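Local coordinates for protein L544 (Acanthamoeba polyphaga mimivirus, PDB 4AMQ) that is probably a metal-dependent nucleotidyltransferase found in the virion, joining a manganese-binding nucleotidyltransferase domain to a helical domain, at residues S302-I307 / T343-L348; K309-R312 / D318-I321. All coordinates share one frame; numbering follows the deposited sequence.

Contact 1: S302-I307 / T343-L348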
loop_
_atom_site.group_PDB
_atom_site.type_symbol
_atom_site.label_atom_id
_atom_site.label_comp_id
_atom_site.label_asym_id
_atom_site.label_seq_id
_atom_site.Cartn_x
_atom_site.Cartn_y
_atom_site.Cartn_z
ATOM N N SER A 302 17.623 8.532 -0.456
ATOM C CA SER A 302 17.353 8.402 0.969
ATOM C C SER A 302 16.746 7.028 1.267
ATOM O O SER A 302 17.101 6.385 2.250
ATOM C CB SER A 302 16.442 9.533 1.467
ATOM O OG SER A 302 15.099 9.347 1.046
ATOM N N ILE A 303 15.843 6.580 0.401
ATOM C CA ILE A 303 15.222 5.272 0.556
ATOM C C ILE A 303 16.250 4.149 0.421
ATOM O O ILE A 303 16.306 3.247 1.256
ATOM C CB ILE A 303 14.081 5.059 -0.459
ATOM C CG1 ILE A 303 12.858 5.896 -0.073
ATOM C CG2 ILE A 303 13.715 3.581 -0.548
ATOM C CD1 ILE A 303 11.716 5.820 -1.075
ATOM N N ILE A 304 17.064 4.217 -0.630
ATOM C CA ILE A 304 18.093 3.209 -0.884
ATOM C C ILE A 304 19.109 3.133 0.254
ATOM O O ILE A 304 19.516 2.050 0.669
ATOM C CB ILE A 304 18.837 3.484 -2.203
ATOM C CG1 ILE A 304 17.912 3.252 -3.400
ATOM C CG2 ILE A 304 20.077 2.605 -2.315
ATOM C CD1 ILE A 304 17.490 1.811 -3.575
ATOM N N ILE A 305 19.518 4.288 0.757
ATOM C CA ILE A 305 20.449 4.334 1.879
ATOM C C ILE A 305 19.877 3.672 3.132
ATOM O O ILE A 305 20.573 2.911 3.811
ATOM C CB ILE A 305 20.867 5.775 2.202
ATOM C CG1 ILE A 305 21.897 6.257 1.174
ATOM C CG2 ILE A 305 21.429 5.862 3.613
ATOM C CD1 ILE A 305 22.365 7.686 1.386
ATOM N N SER A 306 18.612 3.956 3.437
ATOM C CA SER A 306 17.979 3.374 4.614
ATOM C C SER A 306 17.856 1.862 4.483
ATOM O O SER A 306 17.954 1.139 5.472
ATOM C CB SER A 306 16.597 3.990 4.862
ATOM O OG SER A 306 15.651 3.524 3.914
ATOM N N ILE A 307 17.640 1.390 3.259
ATOM C CA ILE A 307 17.446 -0.036 3.012
ATOM C C ILE A 307 18.756 -0.809 3.130
ATOM O O ILE A 307 18.792 -1.905 3.687
ATOM C CB ILE A 307 16.814 -0.288 1.626
ATOM C CG1 ILE A 307 15.346 0.150 1.624
ATOM C CG2 ILE A 307 16.932 -1.755 1.236
ATOM C CD1 ILE A 307 14.611 -0.159 0.335
ATOM N N THR A 343 14.925 -1.639 -10.525
ATOM C CA THR A 343 15.116 -2.998 -11.014
ATOM C C THR A 343 15.725 -3.911 -9.950
ATOM O O THR A 343 15.255 -5.028 -9.733
ATOM C CB THR A 343 16.009 -3.009 -12.271
ATOM O OG1 THR A 343 15.305 -2.394 -13.356
ATOM C CG2 THR A 343 16.386 -4.433 -12.657
ATOM N N LEU A 344 16.768 -3.430 -9.282
ATOM C CA LEU A 344 17.435 -4.219 -8.252
ATOM C C LEU A 344 16.589 -4.398 -6.988
ATOM O O LEU A 344 16.698 -5.415 -6.305
ATOM C CB LEU A 344 18.800 -3.618 -7.912
ATOM C CG LEU A 344 19.821 -3.761 -9.044
ATOM C CD1 LEU A 344 21.002 -2.826 -8.849
ATOM C CD2 LEU A 344 20.283 -5.209 -9.172
ATOM N N LEU A 345 15.748 -3.417 -6.678
ATOM C CA LEU A 345 14.864 -3.531 -5.522
ATOM C C LEU A 345 13.832 -4.631 -5.740
ATOM O O LEU A 345 13.285 -5.176 -4.786
ATOM C CB LEU A 345 14.169 -2.199 -5.214
ATOM C CG LEU A 345 15.031 -1.109 -4.572
ATOM C CD1 LEU A 345 14.203 0.142 -4.304
ATOM C CD2 LEU A 345 15.679 -1.609 -3.288
ATOM N N THR A 346 13.575 -4.956 -7.002
ATOM C CA THR A 346 12.641 -6.027 -7.331
ATOM C C THR A 346 13.219 -7.393 -6.963
ATOM O O THR A 346 12.520 -8.241 -6.406
ATOM C CB THR A 346 12.250 -6.000 -8.817
ATOM O OG1 THR A 346 11.482 -4.820 -9.083
ATOM C CG2 THR A 346 11.422 -7.230 -9.175
ATOM N N GLN A 347 14.494 -7.602 -7.273
ATOM C CA GLN A 347 15.180 -8.823 -6.868
ATOM C C GLN A 347 15.222 -8.918 -5.351
ATOM O O GLN A 347 14.959 -9.974 -4.777
ATOM C CB GLN A 347 16.604 -8.857 -7.424
ATOM C CG GLN A 347 16.681 -8.897 -8.938
ATOM C CD GLN A 347 18.090 -8.660 -9.453
ATOM O OE1 GLN A 347 19.051 -9.261 -8.969
ATOM N NE2 GLN A 347 18.219 -7.773 -10.433
ATOM N N LEU A 348 15.564 -7.805 -4.708
ATOM C CA LEU A 348 15.641 -7.746 -3.255
ATOM C C LEU A 348 14.289 -8.071 -2.635
ATOM O O LEU A 348 14.206 -8.787 -1.641
ATOM C CB LEU A 348 16.110 -6.363 -2.800
ATOM C CG LEU A 348 16.369 -6.196 -1.303
ATOM C CD1 LEU A 348 17.387 -7.219 -0.817
ATOM C CD2 LEU A 348 16.834 -4.780 -0.989
#
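L345 reaches from helix 334-368 to meet two isoleucines, I304 and I307, one turn apart on helix 297-311. Its forked end receives the tip of I304 most closely: I304 CD1 stands 3.8 Å from L345 CD1 and almost as near CG and CD2, so one methyl sits against the whole isopropyl group. I304 leaves its backbone pointing past the partner helix, and a bend at its second torsion (chi2 -66°) turns CD1 back to make this contact. I307 starts out facing the other helix and touches two leucines with different branches. Its extended arm brings CD1 to 4.0 Å from L345 CD2, while its CG2 lies 3.8 Å from L348 CD2, the two side chains of that second pair passing alongside and pointing opposite ways. On each helix the touching residues are three apart, and the short segments, pointing broadly the same way, cross at 31°. The segment axes remain 12.7 Å apart, so long aliphatic side chains are needed, and they meet by methyl groups, terminal or branch. Y286 of helix 274-292 packs on L345 as well as on I303, and I317 touches L348, so both leucines have further neighbours. Away from this face, S306 OG folds back to I303 O (2.8 Å), an oxygen that also accepts from I307 N; the hydroxyl bonds within its own helix, with a weak bond to R282 besides. With no hydrogen bond or charge pair between the segments, the contact rests on dispersion and exclusion of water; no bond direction is imposed, and the methyls need only fit together.

Contact 2: K309-R312 / D318-I321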
loop_
_atom_site.group_PDB
_atom_site.type_symbol
_atom_site.label_atom_id
_atom_site.label_comp_id
_atom_site.label_asym_id
_atom_site.label_seq_id
_atom_site.Cartn_x
_atom_site.Cartn_y
_atom_site.Cartn_z
ATOM N N LYS A 309 21.340 -0.043 4.974
ATOM C CA LYS A 309 21.658 -0.147 6.395
ATOM C C LYS A 309 20.851 -1.241 7.098
ATOM O O LYS A 309 21.407 -2.053 7.835
ATOM C CB LYS A 309 21.426 1.192 7.100
ATOM C CG LYS A 309 21.521 1.108 8.620
ATOM C CD LYS A 309 21.317 2.464 9.278
ATOM C CE LYS A 309 21.547 2.397 10.788
ATOM N NZ LYS A 309 20.512 1.595 11.505
ATOM N N ASP A 310 19.543 -1.262 6.865
ATOM C CA ASP A 310 18.644 -2.150 7.606
ATOM C C ASP A 310 18.654 -3.597 7.121
ATOM O O ASP A 310 18.373 -4.516 7.889
ATOM C CB ASP A 310 17.217 -1.602 7.588
ATOM C CG ASP A 310 17.094 -0.283 8.317
ATOM O OD1 ASP A 310 17.972 0.013 9.152
ATOM O OD2 ASP A 310 16.119 0.452 8.061
ATOM N N ILE A 311 18.973 -3.793 5.848
ATOM C CA ILE A 311 18.968 -5.119 5.244
ATOM C C ILE A 311 19.965 -6.053 5.934
ATOM O O ILE A 311 19.802 -7.277 5.919
ATOM C CB ILE A 311 19.298 -5.027 3.741
ATOM C CG1 ILE A 311 18.816 -6.268 3.005
ATOM C CG2 ILE A 311 20.781 -4.826 3.526
ATOM C CD1 ILE A 311 17.333 -6.407 3.028
ATOM N N ARG A 312 20.983 -5.462 6.556
ATOM C CA ARG A 312 22.037 -6.233 7.207
ATOM C C ARG A 312 21.555 -6.848 8.517
ATOM O O ARG A 312 22.196 -7.747 9.064
ATOM C CB ARG A 312 23.264 -5.354 7.464
ATOM C CG ARG A 312 23.871 -4.745 6.208
ATOM C CD ARG A 312 24.806 -3.599 6.545
ATOM N NE ARG A 312 25.421 -3.043 5.346
ATOM C CZ ARG A 312 26.500 -3.551 4.761
ATOM N NH1 ARG A 312 27.085 -4.630 5.267
ATOM N NH2 ARG A 312 26.993 -2.983 3.669
ATOM N N ASP A 318 20.553 -12.601 0.099
ATOM C CA ASP A 318 21.634 -12.620 -0.876
ATOM C C ASP A 318 22.285 -11.245 -0.938
ATOM O O ASP A 318 21.840 -10.372 -1.682
ATOM C CB ASP A 318 21.102 -13.015 -2.254
ATOM C CG ASP A 318 22.189 -13.058 -3.306
ATOM O OD1 ASP A 318 23.378 -13.062 -2.930
ATOM O OD2 ASP A 318 21.855 -13.097 -4.507
ATOM N N MET A 319 23.340 -11.057 -0.152
ATOM C CA MET A 319 24.000 -9.758 -0.054
ATOM C C MET A 319 24.682 -9.310 -1.347
ATOM O O MET A 319 25.172 -8.186 -1.434
ATOM C CB MET A 319 24.992 -9.741 1.114
ATOM C CG MET A 319 24.324 -9.782 2.480
ATOM S SD MET A 319 23.223 -8.376 2.740
ATOM C CE MET A 319 24.409 -7.035 2.831
ATOM N N ASN A 320 24.709 -10.183 -2.350
ATOM C CA ASN A 320 25.201 -9.799 -3.671
ATOM C C ASN A 320 24.299 -8.753 -4.310
ATOM O O ASN A 320 24.764 -7.894 -5.059
ATOM C CB ASN A 320 25.315 -11.012 -4.597
ATOM C CG ASN A 320 26.398 -11.977 -4.165
ATOM O OD1 ASN A 320 27.309 -11.613 -3.419
ATOM N ND2 ASN A 320 26.309 -13.215 -4.636
ATOM N N ILE A 321 23.004 -8.838 -4.018
ATOM C CA ILE A 321 22.043 -7.846 -4.487
ATOM C C ILE A 321 22.432 -6.469 -3.961
ATOM O O ILE A 321 22.364 -5.472 -4.681
ATOM C CB ILE A 321 20.607 -8.171 -4.016
ATOM C CG1 ILE A 321 20.179 -9.564 -4.489
ATOM C CG2 ILE A 321 19.629 -7.106 -4.501
ATOM C CD1 ILE A 321 20.222 -9.750 -5.997
#
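Over one face of the R312 guanidinium lies the terminal methyl of M319, with CE 4.5 Å from R312 CZ. The same methyl approaches the arginine's aliphatic part, 4.1 Å from R312 CG, and the two side chains lie roughly perpendicular. M319 is bent at both chi2 (-60°) and chi3 (-68°), which carries CE back toward helix 297-311 although the side chain does not set out that way. M319 CE also comes 4.3 Å from I311 CG2. Methionine suits this border position: it is flexible enough to fit both a buried isoleucine and an exposed arginine, whose charged end can stay near solvent while its methylenes pack. I311 also packs on I352 of helix 334-368.

The carboxylate of D318 plays a different part. N320 N donates to D318 OD1 over 3.2 Å, the N-H approaching well off the carboxylate plane, by 63°, and I321 N bonds to D318 O. The aspartate's negative charge would also be expected to favour the helix N-terminus. D318 N is itself held by N351 OD1 of helix 334-368. On the other segment, D310 forms salt bridges with R282 and K313. The whole is a helix-loop-helix connection: a short linker leads from helix 297-311 to an aspartate N-cap that starts helix 319-331.

In the fold
Both contacts draw on helix 297-311 and lie in the helical domain, their centres about 9 Å apart. Contact 1 is fully buried and joins that helix to helix 334-368, distant in sequence; contact 2 is partly exposed and joins it to the next helix, 319-331. Their chemistry follows: aliphatic branches alone in the first, a methionine shared between isoleucine and arginine in the second, with polar capping close by. They merge where L348 CD1 packs 3.9 Å from I311 CD1 and where I321 lies against Q347 and L348. Three successive helices thus pack together, contact 1 at a buried place and contact 2 beside the turn that joins two of them.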